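Local coordinates for F5/8 type C domain protein (Bacteroides ovatus, PDB 4ZRX) that is probably an alpha-L-fucosidase, a glycoside hydrolase expected to remove terminal L-fucose from glycans, with an F5/8 type C domain that may bind sugars, at residues A[95-100]-A[163-168]; A[108-113]-A[149-154]; A[223-228]-A[240-245]; A[259-264]-A[271-276]. All blocks are in the same frame, centred on the assembly; numbering follows the deposited sequence.

Contact 1: A[95-100]-A[163-168]; sequences TAKHHD and DFFIRQ. With EDO (1,2-ethanediol), chain D.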
# COMPACT_ATOMS: atom_id res chain seq x y z
N THR A 95 15.32 2.68 7.18
CA THR A 95 16.10 3.50 6.29
C THR A 95 17.42 3.93 6.98
O THR A 95 17.56 5.05 7.48
CB THR A 95 15.37 4.75 5.81
OG1 THR A 95 14.91 5.53 6.94
CG2 THR A 95 14.11 4.35 4.98
N ALA A 96 18.40 3.04 6.94
CA ALA A 96 19.69 3.29 7.55
C ALA A 96 20.38 4.48 6.83
O ALA A 96 21.16 5.23 7.44
CB ALA A 96 20.54 2.03 7.47
N LYS A 97 20.14 4.61 5.52
CA LYS A 97 20.63 5.72 4.74
C LYS A 97 19.65 5.93 3.60
O LYS A 97 19.38 5.03 2.83
CB LYS A 97 22.00 5.44 4.13
CG LYS A 97 22.62 6.70 3.47
CD LYS A 97 23.91 6.34 2.72
CE LYS A 97 23.67 5.73 1.40
NZ LYS A 97 24.90 5.41 0.67
N HIS A 98 19.06 7.14 3.56
CA HIS A 98 18.17 7.53 2.48
C HIS A 98 18.97 8.32 1.42
O HIS A 98 20.17 8.30 1.45
CB HIS A 98 16.92 8.24 3.03
CG HIS A 98 15.73 8.12 2.15
ND1 HIS A 98 15.39 9.06 1.21
CD2 HIS A 98 14.81 7.13 2.03
CE1 HIS A 98 14.32 8.66 0.55
NE2 HIS A 98 13.96 7.48 1.00
N HIS A 99 18.28 8.89 0.42
CA HIS A 99 18.98 9.47 -0.77
C HIS A 99 19.91 10.60 -0.41
O HIS A 99 20.94 10.81 -1.07
CB HIS A 99 17.99 9.99 -1.80
CG HIS A 99 16.95 8.98 -2.21
ND1 HIS A 99 17.22 7.64 -2.36
CD2 HIS A 99 15.65 9.14 -2.55
CE1 HIS A 99 16.12 7.01 -2.74
NE2 HIS A 99 15.16 7.90 -2.88
N ASP A 100 19.56 11.28 0.66
CA ASP A 100 20.38 12.37 1.23
C ASP A 100 21.74 11.93 1.74
O ASP A 100 22.65 12.76 1.88
CB ASP A 100 19.59 13.05 2.35
CG ASP A 100 19.23 12.12 3.44
OD1 ASP A 100 20.10 12.00 4.31
OD2 ASP A 100 18.14 11.51 3.41
N ASP A 163 32.95 0.66 -3.92
CA ASP A 163 33.70 0.21 -2.73
C ASP A 163 33.10 0.80 -1.46
O ASP A 163 32.98 0.10 -0.45
CB ASP A 163 35.19 0.64 -2.82
CG ASP A 163 36.02 0.24 -1.57
OD1 ASP A 163 36.47 -0.93 -1.51
OD2 ASP A 163 36.28 1.09 -0.69
N PHE A 164 32.80 2.08 -1.52
CA PHE A 164 32.22 2.85 -0.39
C PHE A 164 30.89 2.21 0.05
O PHE A 164 30.64 1.99 1.23
CB PHE A 164 32.01 4.29 -0.93
CG PHE A 164 31.27 5.26 0.01
CD1 PHE A 164 31.94 6.00 0.96
CD2 PHE A 164 29.91 5.42 -0.10
CE1 PHE A 164 31.24 6.91 1.78
CE2 PHE A 164 29.24 6.28 0.65
CZ PHE A 164 29.89 7.01 1.62
N PHE A 165 30.08 1.93 -0.95
CA PHE A 165 28.77 1.28 -0.75
C PHE A 165 28.91 -0.08 -0.13
O PHE A 165 28.22 -0.40 0.82
CB PHE A 165 28.02 1.21 -2.05
CG PHE A 165 26.51 0.89 -1.88
CD1 PHE A 165 25.62 1.90 -1.51
CD2 PHE A 165 26.05 -0.39 -2.02
CE1 PHE A 165 24.29 1.62 -1.34
CE2 PHE A 165 24.70 -0.69 -1.88
CZ PHE A 165 23.82 0.34 -1.52
N ILE A 166 29.87 -0.88 -0.62
CA ILE A 166 30.09 -2.18 -0.03
C ILE A 166 30.56 -2.01 1.39
O ILE A 166 30.21 -2.83 2.23
CB ILE A 166 31.10 -3.04 -0.90
CG1 ILE A 166 30.37 -3.46 -2.17
CG2 ILE A 166 31.59 -4.26 -0.13
CD1 ILE A 166 31.27 -4.08 -3.23
N ARG A 167 31.41 -1.00 1.68
CA ARG A 167 31.84 -0.85 3.07
C ARG A 167 30.68 -0.50 3.97
O ARG A 167 30.57 -1.06 5.05
CB ARG A 167 33.00 0.14 3.22
CG ARG A 167 34.28 -0.49 2.85
CD ARG A 167 35.36 0.58 2.71
NE ARG A 167 35.52 1.45 3.88
CZ ARG A 167 35.62 2.79 3.81
NH1 ARG A 167 35.50 3.41 2.65
NH2 ARG A 167 35.83 3.51 4.90
N GLN A 168 29.78 0.37 3.51
CA GLN A 168 28.54 0.65 4.29
C GLN A 168 27.66 -0.58 4.53
O GLN A 168 27.21 -0.87 5.66
CB GLN A 168 27.73 1.74 3.62
CG GLN A 168 28.42 3.08 3.65
CD GLN A 168 27.54 4.23 3.15
OE1 GLN A 168 26.60 4.03 2.35
NE2 GLN A 168 27.88 5.44 3.53
C1 EDO D . 11.40 4.49 -0.35
O1 EDO D . 11.72 5.77 0.18
C2 EDO D . 10.01 4.56 -0.95
O2 EDO D . 9.97 5.64 -1.90

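Contact 2: A[108-113]-A[149-154]; sequences ATTKHS and DRNAEC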
# COMPACT_ATOMS: atom_id res chain seq x y z
N ALA A 108 32.30 4.00 9.39
CA ALA A 108 33.71 4.40 9.15
C ALA A 108 33.85 5.11 7.80
O ALA A 108 34.89 5.67 7.49
CB ALA A 108 34.62 3.16 9.17
N THR A 109 32.79 5.13 6.97
CA THR A 109 32.92 5.56 5.58
C THR A 109 32.78 7.06 5.35
O THR A 109 33.24 7.57 4.30
CB THR A 109 31.87 4.92 4.67
OG1 THR A 109 30.53 5.24 5.13
CG2 THR A 109 32.04 3.43 4.62
N THR A 110 32.11 7.74 6.26
CA THR A 110 31.77 9.17 6.06
C THR A 110 31.50 9.80 7.39
O THR A 110 31.14 9.12 8.36
CB THR A 110 30.57 9.33 5.12
OG1 THR A 110 30.22 10.70 4.96
CG2 THR A 110 29.35 8.58 5.63
N LYS A 111 31.75 11.11 7.45
CA LYS A 111 31.37 11.96 8.56
C LYS A 111 29.90 12.29 8.57
O LYS A 111 29.41 12.79 9.57
CB LYS A 111 32.16 13.29 8.53
CG LYS A 111 33.64 13.15 8.70
CD LYS A 111 34.27 14.51 8.66
CE LYS A 111 35.74 14.36 8.90
NZ LYS A 111 36.38 15.69 8.96
N HIS A 112 29.19 12.02 7.48
CA HIS A 112 27.81 12.45 7.35
C HIS A 112 26.93 11.37 7.97
O HIS A 112 26.29 10.56 7.27
CB HIS A 112 27.49 12.68 5.89
CG HIS A 112 26.25 13.48 5.70
ND1 HIS A 112 26.12 14.73 6.26
CD2 HIS A 112 25.13 13.26 4.98
CE1 HIS A 112 24.95 15.24 5.90
NE2 HIS A 112 24.31 14.36 5.17
N SER A 113 26.91 11.38 9.29
CA SER A 113 26.22 10.38 10.08
C SER A 113 25.86 10.89 11.43
O SER A 113 26.27 12.00 11.81
CB SER A 113 27.09 9.16 10.26
OG SER A 113 28.08 9.38 11.32
N ASP A 149 23.18 8.42 -3.55
CA ASP A 149 23.69 9.10 -2.39
C ASP A 149 24.07 10.51 -2.84
O ASP A 149 25.00 10.70 -3.62
CB ASP A 149 24.90 8.32 -1.82
CG ASP A 149 25.40 8.84 -0.51
OD1 ASP A 149 25.36 10.09 -0.30
OD2 ASP A 149 25.86 8.01 0.36
N ARG A 150 23.34 11.50 -2.34
CA ARG A 150 23.51 12.86 -2.78
C ARG A 150 24.56 13.59 -1.94
O ARG A 150 24.83 14.74 -2.21
CB ARG A 150 22.18 13.60 -2.64
CG ARG A 150 21.09 12.96 -3.52
CD ARG A 150 19.76 13.65 -3.31
NE ARG A 150 19.65 14.84 -4.17
CZ ARG A 150 18.50 15.52 -4.37
NH1 ARG A 150 17.40 15.22 -3.73
NH2 ARG A 150 18.51 16.53 -5.22
N ASN A 151 25.10 12.96 -0.90
CA ASN A 151 26.12 13.60 -0.06
C ASN A 151 27.50 13.14 -0.43
O ASN A 151 28.42 13.96 -0.57
CB ASN A 151 25.89 13.28 1.39
CG ASN A 151 27.00 13.83 2.28
OD1 ASN A 151 28.01 13.16 2.57
ND2 ASN A 151 26.84 15.09 2.69
N ALA A 152 27.67 11.85 -0.62
CA ALA A 152 28.98 11.27 -0.82
C ALA A 152 29.71 11.88 -2.03
O ALA A 152 29.24 11.82 -3.17
CB ALA A 152 28.90 9.77 -0.97
N GLU A 153 30.92 12.40 -1.77
CA GLU A 153 31.68 13.04 -2.82
C GLU A 153 31.99 12.05 -3.92
O GLU A 153 32.07 12.43 -5.08
CB GLU A 153 32.98 13.58 -2.23
CG GLU A 153 33.90 14.30 -3.19
CD GLU A 153 35.16 14.81 -2.50
OE1 GLU A 153 35.35 14.51 -1.28
OE2 GLU A 153 35.97 15.51 -3.17
N CYS A 154 32.18 10.77 -3.56
CA CYS A 154 32.63 9.79 -4.54
C CYS A 154 31.48 9.22 -5.37
O CYS A 154 31.73 8.43 -6.27
CB CYS A 154 33.44 8.67 -3.89
SG CYS A 154 32.45 7.58 -2.79
O HOH W 1 28.80 10.57 2.65

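Contact 3: A[223-228]-A[240-245]; sequences DVRWVG and NATVLT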
# COMPACT_ATOMS: atom_id res chain seq x y z
N ASP A 223 15.60 -10.90 -5.90
CA ASP A 223 14.77 -11.70 -4.98
C ASP A 223 13.34 -11.18 -4.85
O ASP A 223 12.43 -12.01 -4.70
CB ASP A 223 15.38 -11.83 -3.58
CG ASP A 223 16.61 -12.69 -3.54
OD1 ASP A 223 16.52 -13.81 -4.13
OD2 ASP A 223 17.58 -12.27 -2.87
N VAL A 224 13.18 -9.86 -4.81
CA VAL A 224 11.88 -9.23 -4.52
C VAL A 224 11.67 -8.06 -5.47
O VAL A 224 12.56 -7.23 -5.63
CB VAL A 224 11.84 -8.77 -3.08
CG1 VAL A 224 10.62 -7.89 -2.73
CG2 VAL A 224 11.88 -9.92 -2.06
N ARG A 225 10.48 -8.01 -6.07
CA ARG A 225 10.13 -7.07 -7.12
C ARG A 225 9.22 -5.99 -6.53
O ARG A 225 8.21 -6.30 -5.88
CB ARG A 225 9.41 -7.83 -8.25
CG ARG A 225 8.66 -7.00 -9.25
CD ARG A 225 8.14 -7.83 -10.38
NE ARG A 225 7.24 -8.88 -9.95
CZ ARG A 225 5.92 -8.82 -9.88
NH1 ARG A 225 5.24 -7.72 -10.17
NH2 ARG A 225 5.27 -9.89 -9.48
N TRP A 226 9.52 -4.74 -6.86
CA TRP A 226 8.61 -3.67 -6.54
C TRP A 226 7.30 -3.83 -7.31
O TRP A 226 7.34 -3.99 -8.50
CB TRP A 226 9.23 -2.36 -6.97
CG TRP A 226 8.40 -1.15 -6.65
CD1 TRP A 226 7.79 -0.89 -5.49
CD2 TRP A 226 8.18 0.00 -7.48
NE1 TRP A 226 7.13 0.32 -5.54
CE2 TRP A 226 7.37 0.90 -6.76
CE3 TRP A 226 8.53 0.32 -8.80
CZ2 TRP A 226 6.95 2.11 -7.28
CZ3 TRP A 226 8.13 1.57 -9.33
CH2 TRP A 226 7.34 2.45 -8.54
N VAL A 227 6.16 -3.68 -6.64
CA VAL A 227 4.88 -3.88 -7.28
C VAL A 227 4.69 -2.88 -8.43
O VAL A 227 3.86 -3.18 -9.28
CB VAL A 227 3.71 -3.84 -6.28
CG1 VAL A 227 3.48 -2.46 -5.74
CG2 VAL A 227 2.45 -4.45 -6.88
N GLY A 228 5.32 -1.68 -8.38
CA GLY A 228 5.23 -0.72 -9.50
C GLY A 228 4.49 0.53 -9.17
O GLY A 228 4.34 1.40 -10.03
N ASN A 240 4.02 -14.13 -10.16
CA ASN A 240 5.35 -14.05 -9.57
C ASN A 240 6.36 -14.88 -10.30
O ASN A 240 7.57 -14.74 -10.08
CB ASN A 240 5.24 -14.34 -8.09
CG ASN A 240 4.57 -13.19 -7.33
OD1 ASN A 240 4.63 -12.02 -7.78
ND2 ASN A 240 3.96 -13.49 -6.26
N ALA A 241 5.89 -15.78 -11.15
CA ALA A 241 6.69 -16.36 -12.21
C ALA A 241 6.51 -15.37 -13.38
O ALA A 241 5.48 -15.36 -14.05
CB ALA A 241 6.17 -17.77 -12.60
N THR A 242 7.49 -14.49 -13.58
CA THR A 242 7.33 -13.30 -14.38
C THR A 242 8.40 -13.16 -15.45
O THR A 242 9.56 -13.65 -15.31
CB THR A 242 7.31 -12.01 -13.49
OG1 THR A 242 7.15 -10.88 -14.34
CG2 THR A 242 8.58 -11.85 -12.62
N VAL A 243 8.00 -12.56 -16.56
CA VAL A 243 8.93 -12.22 -17.65
C VAL A 243 9.76 -10.96 -17.33
O VAL A 243 10.70 -10.62 -18.08
CB VAL A 243 8.18 -12.03 -18.96
CG1 VAL A 243 7.41 -13.24 -19.31
CG2 VAL A 243 7.25 -10.81 -18.92
N LEU A 244 9.37 -10.19 -16.30
CA LEU A 244 10.09 -8.96 -15.98
C LEU A 244 11.50 -9.28 -15.49
O LEU A 244 11.65 -9.99 -14.52
CB LEU A 244 9.33 -8.11 -14.95
CG LEU A 244 9.91 -6.71 -14.69
CD1 LEU A 244 9.77 -5.76 -15.83
CD2 LEU A 244 9.25 -6.13 -13.38
N THR A 245 12.51 -8.70 -16.14
CA THR A 245 13.88 -9.01 -15.85
C THR A 245 14.30 -8.07 -14.71
O THR A 245 14.18 -6.84 -14.83
CB THR A 245 14.80 -8.79 -17.07
OG1 THR A 245 14.38 -9.61 -18.16
CG2 THR A 245 16.24 -9.12 -16.68

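Contact 4: A[259-264]-A[271-276]; sequences LGVFSK and RKILEK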
# COMPACT_ATOMS: atom_id res chain seq x y z
N LEU A 259 10.04 -6.73 -24.58
CA LEU A 259 8.77 -7.38 -24.20
C LEU A 259 7.65 -6.41 -23.85
O LEU A 259 6.53 -6.85 -23.68
CB LEU A 259 8.97 -8.32 -23.03
CG LEU A 259 9.90 -9.52 -23.23
CD1 LEU A 259 9.78 -10.48 -22.08
CD2 LEU A 259 9.66 -10.21 -24.52
N GLY A 260 7.95 -5.11 -23.73
CA GLY A 260 6.95 -4.12 -23.35
C GLY A 260 6.56 -4.23 -21.87
O GLY A 260 5.41 -4.04 -21.55
N VAL A 261 7.52 -4.54 -21.00
CA VAL A 261 7.25 -4.70 -19.60
C VAL A 261 8.13 -3.74 -18.78
O VAL A 261 9.23 -3.27 -19.24
CB VAL A 261 7.47 -6.15 -19.11
CG1 VAL A 261 6.46 -7.03 -19.75
CG2 VAL A 261 8.87 -6.65 -19.35
N PHE A 262 7.60 -3.41 -17.60
CA PHE A 262 8.27 -2.47 -16.71
C PHE A 262 7.52 -2.64 -15.41
O PHE A 262 6.45 -3.29 -15.40
CB PHE A 262 8.17 -1.00 -17.25
CG PHE A 262 6.80 -0.63 -17.76
CD1 PHE A 262 6.40 -0.90 -19.07
CD2 PHE A 262 5.87 -0.04 -16.92
CE1 PHE A 262 5.07 -0.55 -19.54
CE2 PHE A 262 4.60 0.30 -17.35
CZ PHE A 262 4.17 0.05 -18.67
N SER A 263 8.07 -2.13 -14.32
CA SER A 263 7.50 -2.43 -13.01
C SER A 263 6.01 -2.18 -12.83
O SER A 263 5.35 -2.99 -12.22
CB SER A 263 8.28 -1.75 -11.91
OG SER A 263 9.63 -2.17 -11.97
N LYS A 264 5.50 -1.06 -13.37
CA LYS A 264 4.14 -0.67 -13.26
C LYS A 264 3.19 -1.37 -14.31
O LYS A 264 2.02 -1.21 -14.25
CB LYS A 264 4.02 0.86 -13.45
CG LYS A 264 2.70 1.48 -13.08
CD LYS A 264 2.79 3.03 -13.28
CE LYS A 264 1.45 3.73 -13.20
NZ LYS A 264 0.97 3.78 -11.86
N ARG A 271 0.24 -16.14 -20.57
CA ARG A 271 0.79 -16.97 -21.64
C ARG A 271 1.06 -16.17 -22.91
O ARG A 271 2.02 -16.45 -23.65
CB ARG A 271 -0.16 -18.11 -22.04
CG ARG A 271 -0.38 -19.10 -20.94
CD ARG A 271 -1.12 -20.36 -21.49
NE ARG A 271 -1.58 -21.22 -20.41
CZ ARG A 271 -1.85 -22.51 -20.52
NH1 ARG A 271 -1.61 -23.16 -21.67
NH2 ARG A 271 -2.29 -23.19 -19.47
N LYS A 272 0.24 -15.16 -23.15
CA LYS A 272 0.46 -14.28 -24.29
C LYS A 272 1.84 -13.67 -24.24
O LYS A 272 2.56 -13.66 -25.25
CB LYS A 272 -0.60 -13.19 -24.28
CG LYS A 272 -0.56 -12.15 -25.37
CD LYS A 272 -1.62 -11.04 -24.95
CE LYS A 272 -1.33 -9.67 -25.44
NZ LYS A 272 -1.66 -9.62 -26.90
N ILE A 273 2.22 -13.11 -23.10
CA ILE A 273 3.51 -12.46 -23.03
C ILE A 273 4.69 -13.45 -22.98
O ILE A 273 5.80 -13.09 -23.38
CB ILE A 273 3.52 -11.38 -21.93
CG1 ILE A 273 4.55 -10.30 -22.24
CG2 ILE A 273 3.69 -11.93 -20.49
CD1 ILE A 273 4.08 -8.93 -21.72
N LEU A 274 4.46 -14.69 -22.53
CA LEU A 274 5.49 -15.74 -22.66
C LEU A 274 6.01 -15.94 -24.06
O LEU A 274 7.17 -16.32 -24.23
CB LEU A 274 4.97 -17.10 -22.19
CG LEU A 274 4.82 -17.21 -20.69
CD1 LEU A 274 4.29 -18.62 -20.33
CD2 LEU A 274 6.17 -16.96 -20.02
N GLU A 275 5.16 -15.63 -25.04
CA GLU A 275 5.49 -15.84 -26.47
C GLU A 275 6.84 -15.27 -26.88
O GLU A 275 7.62 -15.98 -27.48
CB GLU A 275 4.39 -15.28 -27.39
CG GLU A 275 3.03 -16.06 -27.31
CD GLU A 275 2.98 -17.35 -28.13
OE1 GLU A 275 4.02 -17.76 -28.71
OE2 GLU A 275 1.90 -17.96 -28.21
N LYS A 276 7.13 -14.03 -26.53
CA LYS A 276 8.44 -13.50 -26.89
C LYS A 276 9.47 -13.60 -25.78
O LYS A 276 10.61 -13.22 -26.00
CB LYS A 276 8.33 -12.11 -27.52
CG LYS A 276 7.94 -12.20 -29.02
CD LYS A 276 7.84 -10.86 -29.72
CE LYS A 276 6.57 -10.13 -29.28
NZ LYS A 276 6.46 -8.82 -30.00

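Contact 1: A[95-100]-A[163-168]
Three groups grip the ammonium nitrogen of K97: the side-chain carbonyl of Q168, the carboxylate of D149 through a salt bridge, and the hydroxyl of Y161. The bond from K97 NZ to Q168 OE1 is 2.8 Å long and lies in the carbonyl plane on a lone pair, with a C=O...N angle of 141°. The lysine chain runs extended until a bend at chi3 (79°) lifts NZ toward the glutamine, and the two side chains cross at about a right angle. Q168 NE2 donates to T109 OG1, which helps fix the amide's rotation. The rings of F164 and F165 present edges rather than faces to the charge, with K97 NZ 4.2 Å from F165 CD1. In the TIM-barrel part of the chain this buried polar cluster joins the end of strand 91-97 to helix 158-174, across L145 of strand 140-145. The next residue, H98, reaches a bound 1,2-ethanediol, probably from the crystallisation liquor. H98 NE2 and the diol's O1 are hydrogen-bonded at 2.9 Å, nearly straight (174°) and in the ring plane, while H49 and E230 hold the same diol. H98 CE1 rests 3.4 Å above the plane of the H99 ring, toward its rim.

Contact 2: A[108-113]-A[149-154]
The amide of N151 lies flat over the imidazole of H112, the two planes only 5° apart. N151 ND2 sits 3.3 Å above the H112 ring plane over its centre, and N151 CG comes 3.3 Å from H112 CD2, so the group stacks through its face. With CG anti to the backbone N, the asparagine torsions (chi1 175°, chi2 -91°) turn the amide parallel to the ring. Both ends of the amide are also held: ND2 donates to G63 O, and OD1 accepts from a water at 2.7 Å that is hydrogen-bonded to T110 OG1 as well. T110 OG1 in turn accepts from H112 N at 3.0 Å, an ST turn that ties the threonine to the backbone carrying the ring; H112 itself centres an inverse gamma turn. On the facing loop, D149 OD1 accepts from N151 N, an Asx turn, and from A152 N, completing an Asx motif that pins the start of that loop. F102 meets the H112 ring edge-to-face. The contact bridges the loop following barrel strand 91-97 and the loop following strand 140-145, beside helix 158-174, where T109 packs on F164 and C154 on R160.

Contact 3: A[223-228]-A[240-245]
R225 spans from strand 225-226 to N240, T242 and L244 in and beside strand 241-242; in this TIM-barrel region both short strands pair with strand 279-290, the first parallel and the second antiparallel. R225 has the most surface buried here. Its chain leaves with CG anti to the backbone N (chi1 164°) and bends at chi3 (60°), which turns the guanidinium toward the second segment. R225 NH2 stands 2.8 Å from N240 OD1, the oxygen lying at the guanidinium edge near its plane, while the amide and guanidinium planes are 53° apart. Other partners fix both groups: R225 NE donates to Y283 O, R225 NH2 forms a salt bridge with E238, and N240 OD1 accepts from S285 N. A buried charge is therefore met by a carboxylate and a backbone carbonyl, probably offsetting its cost. L244 packs on the aliphatic part of the arginine, its CD2 resting 3.6 Å from R225 CD. T242 contributes a methyl, CG2, which comes obliquely to 4.2 Å from R225 NE. The hydroxyl of T242 faces other partners: T242 OG1 is hydrogen-bonded to L268 O and accepts from L244 N at 3.0 Å, closing an ST turn.

Contact 4: A[259-264]-A[271-276]
At the Schellman motif that ends helix 252-259, L259 and V261 meet I273 and K276 of the short, weakly bonded helix 271-274 and the residues just after it. The L259 side chain reaches over the backbone of K276: L259 CD2 lies 3.5 Å from K276 O and 3.8 Å from K276 CB, so one methyl branch covers a carbonyl and the root of the lysine chain. From the other segment, the end of I273 rests against the bend at 259-261, with CD1 facing L259 O and V261 CG1. I273 CD1 is 3.6 Å from V261 CG1 and 3.8 Å from L259 O, a methyl meeting a methyl on one partner and a backbone carbonyl on the other. With CG1 anti to the backbone N (chi1 -154°) and chi2 at 147°, well off the staggered value, the isoleucine is somewhat twisted as it delivers that methyl. G260, at positive phi (72°), is the first residue to leave the helix, and two bonds run back into the last turn, as the motif requires; the chain then turns so that V261 can face I273. V261 also packs on L268, and L259 on V243, whereas K276 is exposed. Across the short helix, L274 points away from the loop and packs on I20 and V24 of helix 20-27, while R271 NE forms a salt bridge with E402 in strand 401-410 of a neighbouring antiparallel sheet.

In the fold
The four contacts form two pairs. Contacts 1 and 2 have centres 8 Å apart and touch through backbone: H99 O and R150 N, 2.8 Å apart, are probably hydrogen-bonded between the two post-strand loops. Contacts 3 and 4 lie 11 Å apart, centre to centre, and interlock through side chains, with L244 CD1 3.7 Å from V261 CG2 and W226 CE3 3.7 Å from S263 CB. Contacts 1 and 3 reach the same barrel sheet, 24 Å apart between centres and about 11 Å between nearest atoms. The ethanediol beside contact 1, held also by E230 just beyond segment 223-228, may mark the sugar pocket, which in TIM-barrel hydrolases lies at the C-terminal ends of the strands.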